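Side-chain contacts in kinesin-like protein (PDB 5X3E), which probably works as a kinesin-6 motor, turning ATP binding and hydrolysis in its P-loop motor domain into force on microtubules: residues V39-P44 with K126-T131; K159-P164 with F170-T175. One frame throughout, in Å; residues are numbered along the deposited sequence.

Contact 1 (V39-P44 with K126-T131)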
# COMPACT_ATOMS: atom_id res chain seq x y z
N VAL A 39 -12.07 7.60 2.19
CA VAL A 39 -13.24 6.86 2.64
C VAL A 39 -13.02 6.51 4.11
O VAL A 39 -11.90 6.54 4.63
CB VAL A 39 -13.51 5.59 1.81
CG1 VAL A 39 -13.56 5.92 0.33
CG2 VAL A 39 -12.48 4.52 2.11
N CYS A 40 -14.12 6.19 4.78
CA CYS A 40 -14.11 5.95 6.21
C CYS A 40 -14.83 4.65 6.51
O CYS A 40 -15.85 4.33 5.87
CB CYS A 40 -14.75 7.13 6.96
SG CYS A 40 -14.78 6.97 8.75
N ARG A 41 -14.31 3.88 7.46
CA ARG A 41 -14.87 2.58 7.81
C ARG A 41 -15.04 2.48 9.32
O ARG A 41 -14.06 2.56 10.06
CB ARG A 41 -14.00 1.43 7.31
CG ARG A 41 -14.58 0.08 7.67
CD ARG A 41 -13.65 -1.07 7.34
NE ARG A 41 -14.39 -2.32 7.25
CZ ARG A 41 -13.83 -3.51 7.07
NH1 ARG A 41 -12.52 -3.61 6.95
NH2 ARG A 41 -14.59 -4.60 6.99
N LEU A 42 -16.28 2.27 9.76
CA LEU A 42 -16.57 2.08 11.17
C LEU A 42 -16.38 0.62 11.56
O LEU A 42 -16.83 -0.28 10.85
CB LEU A 42 -18.01 2.50 11.48
CG LEU A 42 -18.56 3.86 11.01
CD1 LEU A 42 -19.85 4.20 11.76
CD2 LEU A 42 -17.55 4.97 11.11
N CYS A 43 -15.72 0.38 12.68
CA CYS A 43 -15.59 -0.98 13.17
C CYS A 43 -16.83 -1.35 13.99
O CYS A 43 -17.61 -0.48 14.38
CB CYS A 43 -14.33 -1.13 14.01
SG CYS A 43 -14.27 -0.02 15.40
N PRO A 44 -17.05 -2.64 14.25
CA PRO A 44 -18.19 -3.03 15.09
C PRO A 44 -18.13 -2.41 16.48
O PRO A 44 -17.06 -2.33 17.10
CB PRO A 44 -18.08 -4.56 15.15
CG PRO A 44 -16.69 -4.88 14.67
CD PRO A 44 -16.38 -3.82 13.67
N LYS A 126 -7.94 -0.99 11.56
CA LYS A 126 -6.97 -0.65 10.52
C LYS A 126 -6.24 -1.89 10.00
O LYS A 126 -6.14 -2.10 8.79
CB LYS A 126 -6.01 0.40 11.08
CG LYS A 126 -4.73 0.63 10.35
CD LYS A 126 -3.78 1.40 11.27
CE LYS A 126 -4.47 2.63 11.82
NZ LYS A 126 -4.18 2.81 13.26
N THR A 127 -5.72 -2.71 10.91
CA THR A 127 -5.08 -3.96 10.50
C THR A 127 -6.12 -4.97 9.99
O THR A 127 -5.85 -5.72 9.04
CB THR A 127 -4.29 -4.56 11.67
OG1 THR A 127 -3.19 -3.69 11.99
CG2 THR A 127 -3.76 -5.96 11.34
N TYR A 128 -7.31 -4.99 10.59
CA TYR A 128 -8.38 -5.86 10.09
C TYR A 128 -8.74 -5.50 8.66
O TYR A 128 -8.91 -6.39 7.82
CB TYR A 128 -9.60 -5.78 11.00
CG TYR A 128 -10.81 -6.54 10.48
CD1 TYR A 128 -10.88 -7.93 10.55
CD2 TYR A 128 -11.88 -5.86 9.91
CE1 TYR A 128 -11.99 -8.60 10.08
CE2 TYR A 128 -12.98 -6.52 9.44
CZ TYR A 128 -13.03 -7.89 9.52
OH TYR A 128 -14.14 -8.55 9.05
N THR A 129 -8.86 -4.21 8.37
CA THR A 129 -9.16 -3.77 7.01
C THR A 129 -8.06 -4.18 6.04
O THR A 129 -8.35 -4.67 4.94
CB THR A 129 -9.34 -2.25 7.00
OG1 THR A 129 -10.49 -1.91 7.79
CG2 THR A 129 -9.52 -1.74 5.58
N MET A 130 -6.80 -4.02 6.44
CA MET A 130 -5.68 -4.24 5.53
C MET A 130 -5.38 -5.72 5.33
O MET A 130 -5.24 -6.19 4.20
CB MET A 130 -4.43 -3.51 6.03
CG MET A 130 -3.23 -3.68 5.12
SD MET A 130 -3.40 -2.79 3.57
CE MET A 130 -2.97 -1.13 4.09
N THR A 131 -5.29 -6.47 6.43
CA THR A 131 -4.90 -7.87 6.37
C THR A 131 -5.96 -8.80 6.93
O THR A 131 -6.40 -9.72 6.23
CB THR A 131 -3.58 -8.05 7.14
OG1 THR A 131 -2.58 -7.20 6.57
CG2 THR A 131 -3.11 -9.49 7.08

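Contact 2 (K159-P164 with F170-T175). With SO4 (sulfate ion), chain O; SO4 (sulfate ion), chain F; SO4 (sulfate ion), chain G.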
# COMPACT_ATOMS: atom_id res chain seq x y z
N LYS A 159 10.51 -17.30 -13.31
CA LYS A 159 11.39 -16.43 -12.53
C LYS A 159 12.74 -16.27 -13.21
O LYS A 159 13.13 -17.06 -14.08
CB LYS A 159 11.59 -17.02 -11.13
CG LYS A 159 10.35 -17.00 -10.26
CD LYS A 159 10.69 -17.55 -8.89
CE LYS A 159 9.51 -17.52 -7.94
NZ LYS A 159 9.89 -18.06 -6.61
N CYS A 160 13.43 -15.20 -12.82
CA CYS A 160 14.81 -14.90 -13.21
C CYS A 160 14.95 -14.54 -14.68
O CYS A 160 16.08 -14.45 -15.17
CB CYS A 160 15.75 -16.05 -12.85
SG CYS A 160 15.52 -16.66 -11.16
N ILE A 161 13.85 -14.32 -15.39
CA ILE A 161 13.93 -13.69 -16.70
C ILE A 161 14.08 -12.18 -16.54
O ILE A 161 15.12 -11.59 -16.89
CB ILE A 161 12.71 -14.05 -17.56
CG1 ILE A 161 12.66 -15.56 -17.80
CG2 ILE A 161 12.76 -13.34 -18.90
CD1 ILE A 161 11.30 -16.08 -18.24
N PHE A 162 13.07 -11.53 -15.97
CA PHE A 162 13.27 -10.21 -15.39
C PHE A 162 14.04 -10.36 -14.09
O PHE A 162 13.95 -11.38 -13.41
CB PHE A 162 11.93 -9.53 -15.10
CG PHE A 162 11.08 -9.26 -16.30
CD1 PHE A 162 11.29 -8.13 -17.07
CD2 PHE A 162 10.04 -10.11 -16.64
CE1 PHE A 162 10.49 -7.87 -18.17
CE2 PHE A 162 9.24 -9.85 -17.73
CZ PHE A 162 9.47 -8.73 -18.50
N TYR A 163 14.83 -9.33 -13.76
CA TYR A 163 15.52 -9.33 -12.47
C TYR A 163 15.92 -7.91 -12.11
O TYR A 163 16.26 -7.11 -12.99
CB TYR A 163 16.74 -10.26 -12.49
CG TYR A 163 17.85 -9.86 -13.45
CD1 TYR A 163 17.80 -10.21 -14.80
CD2 TYR A 163 18.97 -9.17 -13.00
CE1 TYR A 163 18.82 -9.87 -15.67
CE2 TYR A 163 19.99 -8.82 -13.86
CZ TYR A 163 19.91 -9.18 -15.19
OH TYR A 163 20.92 -8.82 -16.05
N PRO A 164 15.89 -7.56 -10.82
CA PRO A 164 16.22 -6.19 -10.40
C PRO A 164 17.67 -5.84 -10.67
O PRO A 164 18.57 -6.66 -10.48
CB PRO A 164 15.93 -6.20 -8.90
CG PRO A 164 15.16 -7.46 -8.64
CD PRO A 164 15.57 -8.43 -9.68
N PHE A 170 15.11 -2.87 -13.95
CA PHE A 170 15.00 -4.30 -14.20
C PHE A 170 15.70 -4.65 -15.51
O PHE A 170 15.65 -3.88 -16.47
CB PHE A 170 13.53 -4.76 -14.24
CG PHE A 170 12.86 -4.72 -12.90
CD1 PHE A 170 12.88 -5.82 -12.06
CD2 PHE A 170 12.24 -3.56 -12.47
CE1 PHE A 170 12.28 -5.78 -10.81
CE2 PHE A 170 11.64 -3.51 -11.21
CZ PHE A 170 11.66 -4.61 -10.38
N GLU A 171 16.35 -5.81 -15.55
CA GLU A 171 17.01 -6.31 -16.74
C GLU A 171 16.36 -7.62 -17.17
O GLU A 171 15.46 -8.13 -16.50
CB GLU A 171 18.51 -6.49 -16.52
CG GLU A 171 19.26 -5.23 -16.13
CD GLU A 171 19.24 -4.18 -17.21
OE1 GLU A 171 19.10 -4.55 -18.40
OE2 GLU A 171 19.36 -2.98 -16.87
N ILE A 172 16.84 -8.17 -18.29
CA ILE A 172 16.26 -9.37 -18.88
C ILE A 172 17.37 -10.35 -19.25
O ILE A 172 18.25 -10.01 -20.06
CB ILE A 172 15.40 -9.04 -20.11
CG1 ILE A 172 14.26 -8.11 -19.71
CG2 ILE A 172 14.89 -10.32 -20.76
CD1 ILE A 172 13.53 -7.46 -20.85
N ARG A 173 17.33 -11.55 -18.67
CA ARG A 173 18.20 -12.65 -19.04
C ARG A 173 17.66 -13.38 -20.27
O ARG A 173 16.47 -13.31 -20.58
CB ARG A 173 18.33 -13.66 -17.90
CG ARG A 173 19.07 -13.17 -16.69
CD ARG A 173 19.33 -14.31 -15.74
NE ARG A 173 19.95 -13.84 -14.52
CZ ARG A 173 19.28 -13.39 -13.46
NH1 ARG A 173 17.96 -13.37 -13.48
NH2 ARG A 173 19.94 -12.98 -12.39
N ALA A 174 18.55 -14.08 -20.96
CA ALA A 174 18.13 -15.07 -21.95
C ALA A 174 17.59 -16.30 -21.23
O ALA A 174 17.87 -16.53 -20.05
CB ALA A 174 19.29 -15.46 -22.87
N THR A 175 16.81 -17.11 -21.95
CA THR A 175 16.00 -18.14 -21.29
C THR A 175 16.86 -19.21 -20.63
O THR A 175 16.59 -19.60 -19.49
CB THR A 175 15.03 -18.77 -22.29
OG1 THR A 175 14.40 -19.91 -21.68
CG2 THR A 175 15.75 -19.20 -23.57
S SO4 O . 18.53 -12.28 -9.47
O1 SO4 O . 17.40 -12.92 -10.15
O2 SO4 O . 18.09 -11.81 -8.15
O3 SO4 O . 19.01 -11.15 -10.26
O4 SO4 O . 19.62 -13.24 -9.30
S SO4 F . 9.04 -20.30 -11.66
O1 SO4 F . 9.32 -21.67 -12.07
O2 SO4 F . 7.65 -19.97 -11.92
O3 SO4 F . 9.32 -20.18 -10.23
O4 SO4 F . 9.90 -19.40 -12.43
S SO4 G . 13.27 -0.19 -15.84
O1 SO4 G . 12.68 -0.37 -17.16
O2 SO4 G . 12.37 0.60 -15.01
O3 SO4 G . 13.53 -1.48 -15.21
O4 SO4 G . 14.54 0.52 -16.00

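Contact 1 (V39-P44 with K126-T131)
Arg41 reaches from near the end of strand 37-42 to Tyr128 and Thr129 on the short helix 126-130: the nearest CA atoms, those of Arg41 and Thr129, stand 8.6 Å apart, so the arginine side chain has to close the gap. The segments bury 143 Å² between them. Arg41 sends its CG anti to the backbone N (chi1 -180°) and stays extended as far as NE, which carries the guanidinium across to the helix. There NH1 donates to Thr129 OG1 at 2.8 Å, bent (148° at the hydrogen), with the hydroxyl oxygen near the guanidinium edge but tilted from its plane. Thr129 OG1 also lies 3.3 Å from Arg41 CD, the two side chains running alongside each other in opposing senses. The same oxygen is hydrogen-bonded to Gly125 O, so the hydroxyl ties the arginine to the residue just before the helix. Tyr128 crosses the arginine at about a right angle and offers its ring edge: CE2 comes 3.5 Å from Arg41 NH2, the two planes being 32° apart, so this is no face-to-face stack. Gln93, at the start of helix 93-109, takes a hydrogen bond from Arg41 NH2 through OE1 and gives one to Tyr128 O through NE2. In the sheet, Arg41 pairs through its backbone with Ile409 of the parallel strand 404-411, whose Cys410 touches Thr129.

Contact 2 (K159-P164 with F170-T175)
Tyr163 holds its CG between the backbone N and the carbonyl carbon (chi1 64°), which lays the ring across the neighbouring strand, while Arg173, extended from CG to NE, turns at its last torsion (chi4 87°) to bring its guanidinium over that ring. This is a cation-pi contact, Arg173 CZ 4.0 Å from the Tyr163 ring centroid with the planes 30° apart. Glu171 CB packs against the opposite face, 3.3 Å from Tyr163 CZ; the glutamate's carboxylate turns off to Ser321. Arg173 NH1 donates in the guanidinium plane to Cys160 O at 2.7 Å, and NH2 makes a weak bond to a sulfate. With an alanine here instead of Tyr163, the guanidinium is likely to lose its aromatic platform, leaving its hold to Cys160 O and the sulfate, and Glu171 CB the ring it packs on. On the other face of the hairpin, Phe162 CD1 lies 4.0 Å from Ile172 CG1, the two side chains side by side, and Phe162 and Phe170 both pack on Val304 of strand 296-307. Tyr163 and Glu171 form the hydrogen-bonded pair, Glu171 N to Tyr163 O 2.9 Å. This is a two-stranded antiparallel beta hairpin, laid against the main sheet of the kinesin motor domain.

Overall arrangement
Contacts 1 and 2 lie on opposite sides of the chain's centre, their own centres 38 Å apart and their nearest atoms about 21 Å apart, so neither touches the other. Both are tied to the same mixed sheet at different places: contact 1 through strands 37-42 and 404-411, contact 2 through strands 213-225 and 296-307, against which the hairpin packs. Contact 1 is the one near the probable nucleotide site, since 126-131 begins with Lys126 and Thr127 of what looks like the Walker A P-loop. A sulfate, probably from the crystallisation liquor, lies about 3 Å from the Tyr128 side chain (nearest atoms). The sulfates at contact 2 probably have the same origin.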